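Glycosyl transferase family 9 (Veillonella parvula, PDB 3TOV) probably transfers a sugar from an activated donor to an acceptor glycan, as a member of the heptosyltransferase-like glycosyltransferase family 9 with a two-domain GT-B fold. Local coordinates at residues F28-R33 with T155-L160; E54-I59 with G159-I164; Y287-P292 with L305-S310. One frame throughout, in Å; residues are numbered along the deposited sequence.

Contact 1 (F28-R33 with T155-L160)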
loop_
_atom_site.group_PDB
_atom_site.type_symbol
_atom_site.label_atom_id
_atom_site.label_comp_id
_atom_site.label_asym_id
_atom_site.label_seq_id
_atom_site.Cartn_x
_atom_site.Cartn_y
_atom_site.Cartn_z
ATOM N N PHE A 28 5.101 -1.458 -11.191
ATOM C CA PHE A 28 5.426 -2.573 -12.067
ATOM C C PHE A 28 4.376 -2.755 -13.190
ATOM O O PHE A 28 4.704 -3.045 -14.351
ATOM C CB PHE A 28 5.541 -3.832 -11.206
ATOM C CG PHE A 28 5.414 -5.112 -11.964
ATOM C CD1 PHE A 28 6.536 -5.859 -12.274
ATOM C CD2 PHE A 28 4.172 -5.584 -12.348
ATOM C CE1 PHE A 28 6.419 -7.050 -12.966
ATOM C CE2 PHE A 28 4.051 -6.773 -13.044
ATOM C CZ PHE A 28 5.175 -7.508 -13.352
ATOM N N LEU A 29 3.109 -2.576 -12.839
ATOM C CA LEU A 29 2.032 -2.744 -13.803
ATOM C C LEU A 29 1.972 -1.638 -14.831
ATOM O O LEU A 29 1.379 -1.812 -15.905
ATOM C CB LEU A 29 0.701 -2.796 -13.084
ATOM C CG LEU A 29 0.286 -4.184 -12.662
ATOM C CD1 LEU A 29 -0.996 -4.062 -11.900
ATOM C CD2 LEU A 29 0.119 -5.010 -13.910
ATOM N N GLU A 30 2.531 -0.485 -14.478
ATOM C CA GLU A 30 2.622 0.619 -15.417
ATOM C C GLU A 30 3.761 0.321 -16.369
ATOM O O GLU A 30 3.632 0.482 -17.584
ATOM C CB GLU A 30 2.894 1.927 -14.697
ATOM C CG GLU A 30 3.259 3.065 -15.633
ATOM C CD GLU A 30 3.724 4.325 -14.894
ATOM O OE1 GLU A 30 4.062 4.230 -13.688
ATOM O OE2 GLU A 30 3.744 5.413 -15.521
ATOM N N VAL A 31 4.878 -0.121 -15.799
ATOM C CA VAL A 31 6.063 -0.455 -16.574
ATOM C C VAL A 31 5.764 -1.585 -17.556
ATOM O O VAL A 31 6.207 -1.563 -18.710
ATOM C CB VAL A 31 7.228 -0.841 -15.650
ATOM C CG1 VAL A 31 8.356 -1.466 -16.435
ATOM C CG2 VAL A 31 7.717 0.374 -14.938
ATOM N N LEU A 32 4.995 -2.566 -17.092
ATOM C CA LEU A 32 4.609 -3.667 -17.947
ATOM C C LEU A 32 3.873 -3.116 -19.136
ATOM O O LEU A 32 4.287 -3.296 -20.265
ATOM C CB LEU A 32 3.690 -4.618 -17.208
ATOM C CG LEU A 32 3.160 -5.699 -18.148
ATOM C CD1 LEU A 32 4.325 -6.518 -18.696
ATOM C CD2 LEU A 32 2.137 -6.600 -17.471
ATOM N N ARG A 33 2.775 -2.427 -18.873
ATOM C CA ARG A 33 1.931 -1.903 -19.941
ATOM C C ARG A 33 2.697 -0.974 -20.914
ATOM O O ARG A 33 2.274 -0.766 -22.059
ATOM C CB ARG A 33 0.688 -1.224 -19.340
ATOM C CG ARG A 33 -0.133 -0.380 -20.311
ATOM C CD ARG A 33 -0.723 -1.191 -21.434
ATOM N NE ARG A 33 -1.845 -1.991 -20.977
ATOM C CZ ARG A 33 -2.214 -3.132 -21.544
ATOM N NH1 ARG A 33 -3.254 -3.807 -21.061
ATOM N NH2 ARG A 33 -1.534 -3.599 -22.590
ATOM N N THR A 155 11.974 1.987 -17.273
ATOM C CA THR A 155 11.353 1.597 -16.017
ATOM C C THR A 155 10.777 2.805 -15.276
ATOM O O THR A 155 10.140 2.669 -14.232
ATOM C CB THR A 155 12.331 0.798 -15.112
ATOM O OG1 THR A 155 13.446 1.619 -14.751
ATOM C CG2 THR A 155 12.843 -0.432 -15.833
ATOM N N SER A 156 10.985 3.982 -15.847
ATOM C CA SER A 156 10.537 5.232 -15.256
ATOM C C SER A 156 9.047 5.253 -14.998
ATOM O O SER A 156 8.286 5.669 -15.864
ATOM C CB SER A 156 10.841 6.361 -16.224
ATOM O OG SER A 156 10.508 5.965 -17.549
ATOM N N ASN A 157 8.619 4.841 -13.812
ATOM C CA ASN A 157 7.199 4.864 -13.490
ATOM C C ASN A 157 6.821 6.080 -12.655
ATOM O O ASN A 157 7.692 6.821 -12.217
ATOM C CB ASN A 157 6.814 3.601 -12.739
ATOM C CG ASN A 157 7.275 3.625 -11.305
ATOM O OD1 ASN A 157 6.586 4.152 -10.426
ATOM N ND2 ASN A 157 8.446 3.051 -11.052
ATOM N N SER A 158 5.523 6.259 -12.409
ATOM C CA SER A 158 5.017 7.416 -11.666
ATOM C C SER A 158 4.373 7.078 -10.321
ATOM O O SER A 158 3.359 7.655 -9.937
ATOM C CB SER A 158 4.025 8.179 -12.518
ATOM O OG SER A 158 3.292 7.268 -13.297
ATOM N N GLY A 159 4.981 6.155 -9.595
ATOM C CA GLY A 159 4.582 5.908 -8.227
ATOM C C GLY A 159 3.401 4.982 -8.141
ATOM O O GLY A 159 2.898 4.504 -9.156
ATOM N N LEU A 160 2.979 4.721 -6.908
ATOM C CA LEU A 160 1.779 3.943 -6.636
ATOM C C LEU A 160 0.523 4.695 -7.067
ATOM O O LEU A 160 0.467 5.934 -7.077
ATOM C CB LEU A 160 1.686 3.617 -5.155
ATOM C CG LEU A 160 2.991 3.296 -4.438
ATOM C CD1 LEU A 160 2.736 3.190 -2.945
ATOM C CD2 LEU A 160 3.597 2.021 -4.952
#

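Contact 2 (E54-I59 with G159-I164)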
loop_
_atom_site.group_PDB
_atom_site.type_symbol
_atom_site.label_atom_id
_atom_site.label_comp_id
_atom_site.label_asym_id
_atom_site.label_seq_id
_atom_site.Cartn_x
_atom_site.Cartn_y
_atom_site.Cartn_z
ATOM N N GLU A 54 -9.783 -2.719 -9.478
ATOM C CA GLU A 54 -10.943 -2.633 -10.362
ATOM C C GLU A 54 -10.691 -1.673 -11.513
ATOM O O GLU A 54 -10.339 -2.069 -12.626
ATOM C CB GLU A 54 -12.172 -2.156 -9.591
ATOM C CG GLU A 54 -13.096 -3.250 -9.123
ATOM C CD GLU A 54 -14.307 -2.685 -8.406
ATOM O OE1 GLU A 54 -15.109 -1.964 -9.045
ATOM O OE2 GLU A 54 -14.449 -2.949 -7.192
ATOM N N TYR A 55 -10.898 -0.398 -11.229
ATOM C CA TYR A 55 -10.559 0.650 -12.166
ATOM C C TYR A 55 -9.049 0.823 -12.089
ATOM O O TYR A 55 -8.495 1.088 -11.016
ATOM C CB TYR A 55 -11.309 1.928 -11.790
ATOM C CG TYR A 55 -12.758 1.662 -11.416
ATOM C CD1 TYR A 55 -13.787 1.888 -12.320
ATOM C CD2 TYR A 55 -13.090 1.164 -10.163
ATOM C CE1 TYR A 55 -15.112 1.636 -11.979
ATOM C CE2 TYR A 55 -14.404 0.911 -9.812
ATOM C CZ TYR A 55 -15.414 1.146 -10.723
ATOM O OH TYR A 55 -16.724 0.894 -10.370
ATOM N N ASN A 56 -8.385 0.610 -13.220
ATOM C CA ASN A 56 -6.932 0.706 -13.316
ATOM C C ASN A 56 -6.508 0.625 -14.760
ATOM O O ASN A 56 -6.794 -0.358 -15.447
ATOM C CB ASN A 56 -6.227 -0.397 -12.542
ATOM C CG ASN A 56 -4.718 -0.275 -12.622
ATOM O OD1 ASN A 56 -4.108 -0.753 -13.566
ATOM N ND2 ASN A 56 -4.112 0.393 -11.640
ATOM N N PRO A 57 -5.794 1.649 -15.219
ATOM C CA PRO A 57 -5.571 1.946 -16.638
ATOM C C PRO A 57 -4.733 0.890 -17.343
ATOM O O PRO A 57 -4.873 0.694 -18.550
ATOM C CB PRO A 57 -4.817 3.279 -16.600
ATOM C CG PRO A 57 -4.988 3.802 -15.186
ATOM C CD PRO A 57 -5.073 2.579 -14.341
ATOM N N ASN A 58 -3.888 0.209 -16.581
ATOM C CA ASN A 58 -2.931 -0.724 -17.147
ATOM C C ASN A 58 -3.469 -2.142 -17.396
ATOM O O ASN A 58 -2.892 -2.914 -18.174
ATOM C CB ASN A 58 -1.669 -0.750 -16.285
ATOM C CG ASN A 58 -0.994 0.607 -16.216
ATOM O OD1 ASN A 58 -0.263 0.993 -17.129
ATOM N ND2 ASN A 58 -1.238 1.341 -15.135
ATOM N N ILE A 59 -4.586 -2.477 -16.757
ATOM C CA ILE A 59 -5.139 -3.824 -16.870
ATOM C C ILE A 59 -6.371 -3.932 -17.782
ATOM O O ILE A 59 -7.098 -2.956 -17.991
ATOM C CB ILE A 59 -5.433 -4.392 -15.489
ATOM C CG1 ILE A 59 -4.130 -4.480 -14.716
ATOM C CG2 ILE A 59 -6.048 -5.771 -15.593
ATOM C CD1 ILE A 59 -4.300 -5.044 -13.351
ATOM N N GLY A 159 4.981 6.155 -9.595
ATOM C CA GLY A 159 4.582 5.908 -8.227
ATOM C C GLY A 159 3.401 4.982 -8.141
ATOM O O GLY A 159 2.898 4.504 -9.156
ATOM N N LEU A 160 2.979 4.721 -6.908
ATOM C CA LEU A 160 1.779 3.943 -6.636
ATOM C C LEU A 160 0.523 4.695 -7.067
ATOM O O LEU A 160 0.467 5.934 -7.077
ATOM C CB LEU A 160 1.686 3.617 -5.155
ATOM C CG LEU A 160 2.991 3.296 -4.438
ATOM C CD1 LEU A 160 2.736 3.190 -2.945
ATOM C CD2 LEU A 160 3.597 2.021 -4.952
ATOM N N HIS A 161 -0.498 3.925 -7.404
ATOM C CA HIS A 161 -1.699 4.481 -7.995
ATOM C C HIS A 161 -2.908 3.609 -7.665
ATOM O O HIS A 161 -2.842 2.384 -7.730
ATOM C CB HIS A 161 -1.517 4.572 -9.509
ATOM C CG HIS A 161 -2.687 5.159 -10.223
ATOM N ND1 HIS A 161 -3.166 4.646 -11.409
ATOM C CD2 HIS A 161 -3.474 6.219 -9.925
ATOM C CE1 HIS A 161 -4.201 5.364 -11.811
ATOM N NE2 HIS A 161 -4.409 6.324 -10.927
ATOM N N ILE A 162 -4.004 4.241 -7.275
ATOM C CA ILE A 162 -5.272 3.542 -7.224
ATOM C C ILE A 162 -6.291 4.441 -7.860
ATOM O O ILE A 162 -6.439 5.601 -7.465
ATOM C CB ILE A 162 -5.713 3.194 -5.817
ATOM C CG1 ILE A 162 -4.711 2.235 -5.181
ATOM C CG2 ILE A 162 -7.081 2.539 -5.862
ATOM C CD1 ILE A 162 -5.151 1.694 -3.836
ATOM N N GLU A 163 -6.964 3.912 -8.877
ATOM C CA GLU A 163 -7.908 4.698 -9.648
ATOM C C GLU A 163 -9.219 4.607 -8.920
ATOM O O GLU A 163 -9.703 3.502 -8.681
ATOM C CB GLU A 163 -8.042 4.118 -11.050
ATOM C CG GLU A 163 -8.649 5.055 -12.059
ATOM C CD GLU A 163 -7.759 6.241 -12.347
ATOM O OE1 GLU A 163 -7.135 6.268 -13.433
ATOM O OE2 GLU A 163 -7.685 7.146 -11.482
ATOM N N ILE A 164 -9.771 5.752 -8.524
ATOM C CA ILE A 164 -11.047 5.767 -7.810
ATOM C C ILE A 164 -12.134 6.262 -8.748
ATOM O O ILE A 164 -11.887 7.115 -9.596
ATOM C CB ILE A 164 -11.024 6.642 -6.520
ATOM C CG1 ILE A 164 -11.093 8.133 -6.859
ATOM C CG2 ILE A 164 -9.812 6.328 -5.651
ATOM C CD1 ILE A 164 -10.999 9.027 -5.647
HETATM O O HOH W 1 -5.152 0.583 -9.310
#

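Contact 3 (Y287-P292 with L305-S310)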
loop_
_atom_site.group_PDB
_atom_site.type_symbol
_atom_site.label_atom_id
_atom_site.label_comp_id
_atom_site.label_asym_id
_atom_site.label_seq_id
_atom_site.Cartn_x
_atom_site.Cartn_y
_atom_site.Cartn_z
ATOM N N TYR A 287 8.343 5.170 11.617
ATOM C CA TYR A 287 9.090 3.926 11.751
ATOM C C TYR A 287 9.858 4.005 13.048
ATOM O O TYR A 287 10.402 5.056 13.393
ATOM C CB TYR A 287 10.074 3.810 10.604
ATOM C CG TYR A 287 9.429 3.460 9.294
ATOM C CD1 TYR A 287 9.656 2.225 8.705
ATOM C CD2 TYR A 287 8.573 4.349 8.656
ATOM C CE1 TYR A 287 9.060 1.886 7.515
ATOM C CE2 TYR A 287 7.964 4.017 7.461
ATOM C CZ TYR A 287 8.214 2.781 6.896
ATOM O OH TYR A 287 7.628 2.422 5.703
ATOM N N GLY A 288 9.924 2.922 13.799
ATOM C CA GLY A 288 10.654 3.009 15.054
ATOM C C GLY A 288 12.134 2.848 14.784
ATOM O O GLY A 288 12.766 3.701 14.150
ATOM N N PRO A 289 12.688 1.735 15.268
ATOM C CA PRO A 289 13.967 1.134 14.904
ATOM C C PRO A 289 13.780 0.249 13.679
ATOM O O PRO A 289 14.484 -0.748 13.518
ATOM C CB PRO A 289 14.252 0.233 16.099
ATOM C CG PRO A 289 12.896 -0.249 16.487
ATOM C CD PRO A 289 12.006 0.962 16.320
ATOM N N SER A 290 12.815 0.589 12.835
ATOM C CA SER A 290 12.498 -0.234 11.680
ATOM C C SER A 290 12.929 0.470 10.396
ATOM O O SER A 290 12.744 1.679 10.233
ATOM C CB SER A 290 11.007 -0.549 11.673
ATOM O OG SER A 290 10.290 0.471 12.357
ATOM N N ASN A 291 13.519 -0.291 9.487
ATOM C CA ASN A 291 14.174 0.310 8.333
ATOM C C ASN A 291 13.285 0.515 7.099
ATOM O O ASN A 291 12.840 -0.443 6.467
ATOM C CB ASN A 291 15.417 -0.502 7.991
ATOM C CG ASN A 291 16.041 -0.090 6.694
ATOM O OD1 ASN A 291 15.877 1.041 6.226
ATOM N ND2 ASN A 291 16.762 -1.017 6.093
ATOM N N PRO A 292 13.035 1.779 6.749
ATOM C CA PRO A 292 12.054 2.114 5.714
ATOM C C PRO A 292 12.499 1.747 4.321
ATOM O O PRO A 292 11.700 1.839 3.381
ATOM C CB PRO A 292 11.911 3.642 5.831
ATOM C CG PRO A 292 13.086 4.084 6.566
ATOM C CD PRO A 292 13.492 2.966 7.477
ATOM N N LEU A 305 10.199 9.252 10.213
ATOM C CA LEU A 305 10.817 9.525 11.499
ATOM C C LEU A 305 11.285 8.219 12.087
ATOM O O LEU A 305 10.462 7.390 12.453
ATOM C CB LEU A 305 9.823 10.200 12.453
ATOM C CG LEU A 305 9.109 11.438 11.891
ATOM C CD1 LEU A 305 7.996 11.938 12.799
ATOM C CD2 LEU A 305 10.107 12.547 11.584
ATOM N N GLU A 306 12.603 8.026 12.159
ATOM C CA GLU A 306 13.148 6.850 12.824
ATOM C C GLU A 306 14.023 7.193 14.031
ATOM O O GLU A 306 14.310 8.355 14.306
ATOM C CB GLU A 306 13.880 5.943 11.833
ATOM C CG GLU A 306 14.388 6.654 10.590
ATOM C CD GLU A 306 14.954 5.695 9.550
ATOM O OE1 GLU A 306 15.106 4.479 9.854
ATOM O OE2 GLU A 306 15.242 6.175 8.432
ATOM N N THR A 307 14.422 6.160 14.761
ATOM C CA THR A 307 15.189 6.312 15.987
ATOM C C THR A 307 16.405 7.275 15.933
ATOM O O THR A 307 16.509 8.159 16.782
ATOM C CB THR A 307 15.605 4.931 16.538
ATOM O OG1 THR A 307 14.442 4.221 16.975
ATOM C CG2 THR A 307 16.569 5.096 17.718
HETATM N N MSE A 308 17.316 7.101 14.970
HETATM C CA MSE A 308 18.452 8.025 14.822
HETATM C C MSE A 308 18.018 9.489 14.848
HETATM O O MSE A 308 18.571 10.293 15.605
HETATM C CB MSE A 308 19.236 7.792 13.525
HETATM C CG MSE A 308 20.558 7.029 13.653
HETATM SE SE MSE A 308 21.720 7.426 15.182
HETATM C CE MSE A 308 21.277 9.294 15.362
ATOM N N ASP A 309 17.049 9.841 14.005
ATOM C CA ASP A 309 16.589 11.224 13.941
ATOM C C ASP A 309 16.180 11.691 15.320
ATOM O O ASP A 309 16.412 12.836 15.710
ATOM C CB ASP A 309 15.398 11.347 13.011
ATOM C CG ASP A 309 15.582 10.568 11.755
ATOM O OD1 ASP A 309 16.664 9.964 11.621
ATOM O OD2 ASP A 309 14.658 10.562 10.913
ATOM N N SER A 310 15.558 10.788 16.056
ATOM C CA SER A 310 15.151 11.078 17.402
ATOM C C SER A 310 16.356 11.284 18.290
ATOM O O SER A 310 16.399 12.227 19.063
ATOM C CB SER A 310 14.266 9.956 17.921
ATOM O OG SER A 310 13.094 9.877 17.123
#

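Contact 1 (F28-R33 with T155-L160)
Helix 26-35, which packs on the first parallel sheet of this GT-B protein, presents Glu30 and Val31 to the irregular chain 155-160 that follows helix 139-149. Glu30 carries the polar half of the contact. Its chain runs extended from a CG opposite the backbone N (chi1 169°), long enough to bring both carboxylate oxygens to Ser158. OE1 uses its syn lone pair to accept the backbone N of Ser158 at 2.8 Å, in a nearly straight bond (164°). OE2 takes the hydroxyl OG of Ser158 at 2.9 Å, also on the syn side but out of the carboxylate plane. Serine suits this place because its short side chain supplies a second donor next to its own N-H. The side chain of Asn157 crosses that of Glu30 at about a right angle; its OD1 accepts Gly159 N at 2.7 Å in an Asx turn, while its ND2 bonds to Tyr298 OH. Next to Glu30 on the helix, Val31 lays CG2 against Thr155 O at 3.4 Å and is backed by Leu147 of helix 139-149. With two donors of one residue shared between its oxygens, the carboxylate is held against rotation, and its negative charge is probably stabilised at this partly exposed edge.

Contact 2 (E54-I59 with G159-I164)
With CG opposite the backbone N (chi1 -162°) and a bend at chi2 (67°), Glu163 carries OE1 back toward Pro57 and the edge of the His161 ring. His161, two residues earlier, likewise carries its ring away from its own backbone N (chi1 -179°) and reaches the same proline. Glu163 CB lies beside Tyr55 O and stands 4.0 Å from Tyr55 CB; the tyrosine ring itself leads away, to an edge-to-face pairing with Trp168. Pro57 meets the imidazole at its edge, near the ring plane, with CG 3.8 Å from His161 CE1, and the same CG is 3.7 Å from Glu163 OE1. Proline also fits the second position of the type I turn 56-59, where its fixed phi is an advantage. The Asn56 amide works at both ends: OD1 accepts Asn58 N at 3.2 Å, from above its carbonyl plane, in an Asx turn, and ND2 donates to a water 2.6 Å away. This water reaches His161 O by a weak bond of 3.3 Å. No direct hydrogen bond joins the two segments, so the contact rests on van der Waals touches and on one water, held well by Asn56 ND2 but only weakly by His161 O.

Contact 3 (Y287-P292 with L305-S310)
Gly288 O is the main acceptor between these segments, taking two donors from Thr307. The backbone N of Thr307 donates to Gly288 O at 3.0 Å (N-H...O angle 151°) from above the carbonyl plane; its OG1 adds a weak bond of 3.3 Å. Threonine suits the place because OG1, beside its own backbone N (chi1 -67°), brings both donors to one oxygen. Tyr287 O receives a CA-H...O contact from Glu306 CA (3.3 Å, angle at H 165°), and Gly288 N donates weakly to Ser290 OG. Tyr287 N gives a weak bond to Leu305 O at 3.2 Å; just past strand 283-286, it continues weakly the parallel pairing with strand 302-305, in which Leu305 also bonds to Ala285. These are the last two strands of the second sheet, joined by a beta-alpha-beta crossover through helix 292-295. Asn291 is the N-cap of that helix, its OD1 accepting Phe293 N; Glu306 is the N-cap of helix 307-316, its N weakly bonded to Asp309 OD2 at 3.5 Å. Extended Glu306 meets the Pro292 ring from the opposite direction: Glu306 OE1 lies 3.2 Å from Pro292 CD and Glu306 OE2 3.5 Å from Pro292 CG. Ser310 N bonds to Glu306 O and Ser310 OG to Gln336 OE1.

Overall arrangement
Contacts 1 and 2 are neighbours, their centres 11 Å apart, and share Gly159 and Leu160 on the chain that runs from helix 139-149 to helix 166-178. Their other segments, helix 26-35 and the turn before strand 61-65, also touch each other, as where Arg33 meets Asn58. Both contacts thus fasten the connection leaving the first six-stranded parallel sheet before the second begins at strand 187-191. Contact 3 comes later in the chain, at the outer edge of that second sheet, 28 and 31 Å from the other two by centres. Two separate Rossmann-like sheets are the hallmark of GT-B enzymes, whose substrates generally bind in the cleft between domains.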